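Local coordinates for protein thiamine pyrophosphokinase (PDB 2G9Z) that probably transfers a pyrophosphate group to thiamine to make the cofactor thiamine pyrophosphate, at residues A[286-300]-A[315-329]. Numbering follows the deposited sequence.
With VNP (3-[(4-amino-2-methylpyrimidin-5-yl)methyl]-5-(2-{[hydroxy(phosphonoamino)phosphoryl]oxy}ethyl)-4-methyl-1,3-thiazol-3-I um), chain N.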
# COMPACT_ATOMS: atom_id res chain seq x y z
N LYS A 286 6.73 8.43 13.79
CA LYS A 286 7.95 9.15 14.15
C LYS A 286 8.39 9.94 12.92
O LYS A 286 8.94 9.36 11.98
CB LYS A 286 9.04 8.18 14.58
CG LYS A 286 8.71 7.37 15.83
CD LYS A 286 8.52 8.28 17.04
CE LYS A 286 8.26 7.48 18.31
NZ LYS A 286 7.00 6.69 18.23
N THR A 287 8.16 11.24 12.94
CA THR A 287 8.52 12.09 11.80
C THR A 287 9.09 13.43 12.25
O THR A 287 8.71 13.97 13.29
CB THR A 287 7.28 12.37 10.93
OG1 THR A 287 6.48 13.38 11.55
CG2 THR A 287 6.44 11.11 10.79
N PRO A 288 10.03 13.99 11.47
CA PRO A 288 10.56 13.41 10.24
C PRO A 288 11.74 12.48 10.51
O PRO A 288 12.29 12.47 11.62
CB PRO A 288 10.97 14.63 9.43
CG PRO A 288 11.48 15.54 10.49
CD PRO A 288 10.43 15.40 11.58
N ILE A 289 12.12 11.72 9.50
CA ILE A 289 13.24 10.79 9.61
C ILE A 289 14.39 11.33 8.76
O ILE A 289 14.19 11.68 7.60
CB ILE A 289 12.83 9.38 9.13
CG1 ILE A 289 11.83 8.78 10.12
CG2 ILE A 289 14.05 8.50 8.98
CD1 ILE A 289 11.38 7.38 9.79
N ILE A 290 15.58 11.40 9.35
CA ILE A 290 16.75 11.89 8.65
C ILE A 290 17.46 10.72 8.00
O ILE A 290 17.77 9.73 8.68
CB ILE A 290 17.76 12.58 9.60
CG1 ILE A 290 17.04 13.59 10.49
CG2 ILE A 290 18.85 13.27 8.78
CD1 ILE A 290 16.44 14.74 9.75
N LEU A 291 17.75 10.83 6.71
CA LEU A 291 18.42 9.75 6.00
C LEU A 291 19.78 10.12 5.40
O LEU A 291 20.02 11.25 4.99
CB LEU A 291 17.52 9.24 4.87
CG LEU A 291 16.14 8.68 5.19
CD1 LEU A 291 15.35 8.49 3.90
CD2 LEU A 291 16.28 7.37 5.94
N ASN A 292 20.66 9.13 5.36
CA ASN A 292 21.98 9.25 4.76
C ASN A 292 22.19 7.92 4.05
O ASN A 292 22.19 6.88 4.69
CB ASN A 292 23.07 9.43 5.82
CG ASN A 292 23.12 10.84 6.37
OD1 ASN A 292 23.24 11.80 5.61
ND2 ASN A 292 23.05 10.96 7.69
N SER A 293 22.33 7.96 2.74
CA SER A 293 22.53 6.72 2.00
C SER A 293 23.82 6.73 1.21
O SER A 293 24.32 7.79 0.82
CB SER A 293 21.36 6.46 1.05
OG SER A 293 21.26 7.45 0.04
N TYR A 294 24.37 5.55 0.99
CA TYR A 294 25.60 5.37 0.22
C TYR A 294 25.36 4.16 -0.66
O TYR A 294 25.26 3.04 -0.16
CB TYR A 294 26.79 5.12 1.16
CG TYR A 294 26.89 6.14 2.27
CD1 TYR A 294 27.60 7.33 2.10
CD2 TYR A 294 26.22 5.94 3.48
CE1 TYR A 294 27.64 8.30 3.10
CE2 TYR A 294 26.25 6.90 4.48
CZ TYR A 294 26.95 8.08 4.29
OH TYR A 294 26.96 9.02 5.29
N GLY A 295 25.24 4.37 -1.97
CA GLY A 295 25.00 3.25 -2.86
C GLY A 295 23.70 3.31 -3.64
O GLY A 295 23.44 2.47 -4.49
N LEU A 296 22.85 4.29 -3.34
CA LEU A 296 21.61 4.44 -4.09
C LEU A 296 21.87 5.41 -5.24
O LEU A 296 22.76 6.25 -5.15
CB LEU A 296 20.49 4.97 -3.18
CG LEU A 296 20.18 4.08 -1.98
CD1 LEU A 296 19.00 4.65 -1.20
CD2 LEU A 296 19.87 2.65 -2.45
N LYS A 297 21.09 5.28 -6.31
CA LYS A 297 21.24 6.15 -7.48
C LYS A 297 21.09 7.61 -7.06
O LYS A 297 21.83 8.48 -7.52
CB LYS A 297 20.19 5.80 -8.53
CG LYS A 297 20.25 6.62 -9.82
CD LYS A 297 21.50 6.34 -10.63
CE LYS A 297 21.53 7.18 -11.90
NZ LYS A 297 22.78 6.96 -12.67
N TYR A 298 20.14 7.88 -6.18
CA TYR A 298 19.92 9.22 -5.67
C TYR A 298 20.21 9.13 -4.17
O TYR A 298 19.30 8.96 -3.36
CB TYR A 298 18.48 9.66 -5.95
CG TYR A 298 18.14 9.59 -7.42
CD1 TYR A 298 18.42 10.66 -8.27
CD2 TYR A 298 17.62 8.43 -7.97
CE1 TYR A 298 18.17 10.57 -9.64
CE2 TYR A 298 17.38 8.32 -9.34
CZ TYR A 298 17.66 9.39 -10.17
OH TYR A 298 17.44 9.27 -11.52
N ASP A 299 21.49 9.19 -3.83
CA ASP A 299 21.92 9.09 -2.45
C ASP A 299 21.52 10.33 -1.68
O ASP A 299 21.59 11.45 -2.19
CB ASP A 299 23.44 8.88 -2.34
CG ASP A 299 23.82 7.41 -2.35
OD1 ASP A 299 23.02 6.58 -1.85
OD2 ASP A 299 24.94 7.08 -2.83
N MET A 300 21.12 10.12 -0.44
CA MET A 300 20.69 11.21 0.42
C MET A 300 21.69 11.47 1.54
O MET A 300 22.37 10.56 2.01
CB MET A 300 19.32 10.87 1.02
CG MET A 300 18.19 10.77 -0.01
SD MET A 300 16.85 9.61 0.46
CE MET A 300 17.60 8.06 0.03
N ASN A 315 13.71 5.45 -6.41
CA ASN A 315 15.16 5.58 -6.23
C ASN A 315 15.66 4.29 -6.88
O ASN A 315 14.85 3.43 -7.24
CB ASN A 315 15.55 5.59 -4.74
CG ASN A 315 16.86 6.34 -4.49
OD1 ASN A 315 17.78 6.28 -5.30
ND2 ASN A 315 16.95 7.04 -3.36
N ARG A 316 16.97 4.15 -7.06
CA ARG A 316 17.53 2.94 -7.67
C ARG A 316 18.75 2.49 -6.87
O ARG A 316 19.34 3.26 -6.13
CB ARG A 316 17.97 3.18 -9.12
CG ARG A 316 17.13 4.14 -9.94
CD ARG A 316 15.79 3.58 -10.38
NE ARG A 316 15.11 4.56 -11.23
CZ ARG A 316 13.80 4.62 -11.44
NH1 ARG A 316 12.99 3.74 -10.86
NH2 ARG A 316 13.29 5.57 -12.20
N ILE A 317 19.13 1.23 -7.06
CA ILE A 317 20.28 0.68 -6.36
C ILE A 317 21.53 0.66 -7.23
O ILE A 317 21.58 -0.03 -8.25
CB ILE A 317 19.97 -0.76 -5.86
CG1 ILE A 317 18.78 -0.72 -4.89
CG2 ILE A 317 21.20 -1.36 -5.19
CD1 ILE A 317 18.37 -2.07 -4.34
N SER A 318 22.53 1.45 -6.84
CA SER A 318 23.79 1.53 -7.57
C SER A 318 24.82 0.54 -7.03
O SER A 318 25.67 0.05 -7.77
CB SER A 318 24.35 2.95 -7.50
OG SER A 318 23.52 3.87 -8.19
N GLY A 319 24.76 0.26 -5.73
CA GLY A 319 25.70 -0.67 -5.13
C GLY A 319 25.61 -2.05 -5.76
O GLY A 319 24.55 -2.68 -5.72
N GLU A 320 26.71 -2.53 -6.32
CA GLU A 320 26.70 -3.83 -6.97
C GLU A 320 26.59 -5.00 -6.01
O GLU A 320 26.01 -6.04 -6.34
CB GLU A 320 27.96 -4.02 -7.82
CG GLU A 320 28.18 -2.94 -8.86
CD GLU A 320 29.13 -3.40 -9.96
OE1 GLU A 320 30.25 -3.83 -9.62
OE2 GLU A 320 28.73 -3.32 -11.14
N THR A 321 27.15 -4.83 -4.81
CA THR A 321 27.14 -5.88 -3.81
C THR A 321 26.45 -5.46 -2.52
O THR A 321 26.31 -6.25 -1.58
CB THR A 321 28.58 -6.29 -3.46
OG1 THR A 321 29.25 -5.19 -2.84
CG2 THR A 321 29.34 -6.68 -4.72
N GLY A 322 26.01 -4.20 -2.48
CA GLY A 322 25.33 -3.72 -1.29
C GLY A 322 25.32 -2.21 -1.22
O GLY A 322 25.96 -1.54 -2.03
N PHE A 323 24.58 -1.68 -0.26
CA PHE A 323 24.50 -0.24 -0.06
C PHE A 323 24.25 0.05 1.41
O PHE A 323 23.90 -0.85 2.18
CB PHE A 323 23.39 0.37 -0.92
CG PHE A 323 22.01 -0.16 -0.62
CD1 PHE A 323 21.53 -1.31 -1.25
CD2 PHE A 323 21.17 0.51 0.29
CE1 PHE A 323 20.24 -1.80 -0.98
CE2 PHE A 323 19.89 0.03 0.57
CZ PHE A 323 19.42 -1.12 -0.07
N ILE A 324 24.40 1.30 1.80
CA ILE A 324 24.19 1.68 3.18
C ILE A 324 23.14 2.76 3.38
O ILE A 324 23.09 3.74 2.63
CB ILE A 324 25.51 2.18 3.81
CG1 ILE A 324 26.52 1.03 3.88
CG2 ILE A 324 25.24 2.79 5.19
CD1 ILE A 324 27.90 1.47 4.30
N VAL A 325 22.29 2.57 4.38
CA VAL A 325 21.31 3.60 4.70
C VAL A 325 21.33 3.81 6.20
O VAL A 325 21.22 2.87 6.98
CB VAL A 325 19.87 3.22 4.30
CG1 VAL A 325 18.91 4.33 4.75
CG2 VAL A 325 19.78 3.02 2.80
N GLU A 326 21.53 5.06 6.60
CA GLU A 326 21.51 5.41 8.01
C GLU A 326 20.21 6.17 8.19
O GLU A 326 19.87 7.02 7.37
CB GLU A 326 22.71 6.29 8.37
CG GLU A 326 22.69 6.77 9.81
CD GLU A 326 24.00 7.43 10.20
OE1 GLU A 326 24.54 8.21 9.39
OE2 GLU A 326 24.48 7.17 11.33
N CYS A 327 19.47 5.87 9.25
CA CYS A 327 18.20 6.55 9.48
C CYS A 327 18.02 6.92 10.94
O CYS A 327 18.41 6.16 11.83
CB CYS A 327 17.05 5.64 9.03
SG CYS A 327 17.00 4.04 9.86
N SER A 328 17.42 8.08 11.19
CA SER A 328 17.21 8.54 12.56
C SER A 328 16.14 7.76 13.32
O SER A 328 15.98 7.93 14.53
CB SER A 328 16.83 10.02 12.56
OG SER A 328 15.65 10.23 11.81
N ASP A 329 15.41 6.91 12.60
CA ASP A 329 14.34 6.08 13.18
C ASP A 329 13.98 5.00 12.18
O ASP A 329 14.30 5.13 10.99
CB ASP A 329 13.10 6.92 13.46
CG ASP A 329 12.93 7.23 14.93
OD1 ASP A 329 12.90 6.27 15.73
OD2 ASP A 329 12.81 8.42 15.28
O2G VNP N . 10.91 5.45 -13.36
PG VNP N . 9.67 4.71 -12.66
O3G VNP N . 10.13 3.87 -11.53
O1G VNP N . 8.97 3.83 -13.81
N3B VNP N . 8.60 5.84 -12.18
PB VNP N . 8.53 7.13 -13.15
O2B VNP N . 7.37 7.96 -12.74
O1B VNP N . 8.58 6.66 -14.55
O1 VNP N . 9.89 7.94 -12.84
C7 VNP N . 10.24 8.47 -11.56
C12 VNP N . 11.13 9.68 -11.82
C11 VNP N . 11.77 10.35 -10.60
C10 VNP N . 12.97 9.64 -9.98
CM4 VNP N . 13.94 8.77 -10.79
S1 VNP N . 10.73 10.60 -9.12
C9 VNP N . 12.10 10.47 -8.04
N5 VNP N . 13.09 9.81 -8.66
C7A VNP N . 14.23 9.23 -7.93
C5A VNP N . 14.56 9.96 -6.62
C6A VNP N . 14.46 9.20 -5.45
N1A VNP N . 14.80 9.71 -4.29
C2A VNP N . 15.27 10.96 -4.19
CM2 VNP N . 15.70 11.50 -2.82
N3A VNP N . 15.37 11.73 -5.28
C4A VNP N . 15.03 11.26 -6.49
N4A VNP N . 15.16 12.05 -7.55
O HOH W 1 13.54 10.52 13.21
O HOH W 2 20.47 9.35 9.42
O HOH W 3 26.03 6.87 7.76
O HOH W 4 16.49 6.76 -12.79
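Two antiparallel strands, 289-294 and 322-327, pair in the vitamin B1 binding domain, and the chain beyond them forms part of the thiamine pocket. Asn292 with Glu326 and Tyr294 with Ile324 are hydrogen-bonded pairs. At one end Ser328 grips Ile290 twice: Ser328 N donates to Ile290 O, and Ser328 OG, standing in for a backbone carbonyl, accepts from Ile290 N at 2.7 Å. At the other end Gly295 O accepts from Ser318 N and Gly319 N, which ties it to the loop between strands 315-316 and 322-327. Leu296 then lays CD2 over one face of the Phe323 ring, 4.0 Å from the centroid. Lys297 N reaches Arg316 O at 2.7 Å from above the carbonyl plane.

The Asn315 amide grips the backbone of Tyr298 twice. Asn315 OD1 accepts from Tyr298 N (3.0 Å) and Asn315 ND2 donates to Tyr298 O (3.0 Å). OD1 also accepts from Arg316 N, so the amide is held in its rotation. OD1 lies at the edge of the Tyr298 ring, while VNP C7A sits over a face, 3.4 Å above the plane. Tyr298 OH bonds to Gln151 of the second subunit. Arg316 bends at chi2 (-74°) and meets the terminal phosphate edge-on: Arg316 NH1 binds VNP O3G at 2.9 Å and Arg316 NH2 binds VNP O2G at 2.7 Å. The paired strands are neighbours inside a mixed sheet, between strands 254-259 and 303-305, and the chain beyond them builds a thiamine pyrophosphokinase ligand site at the subunit interface.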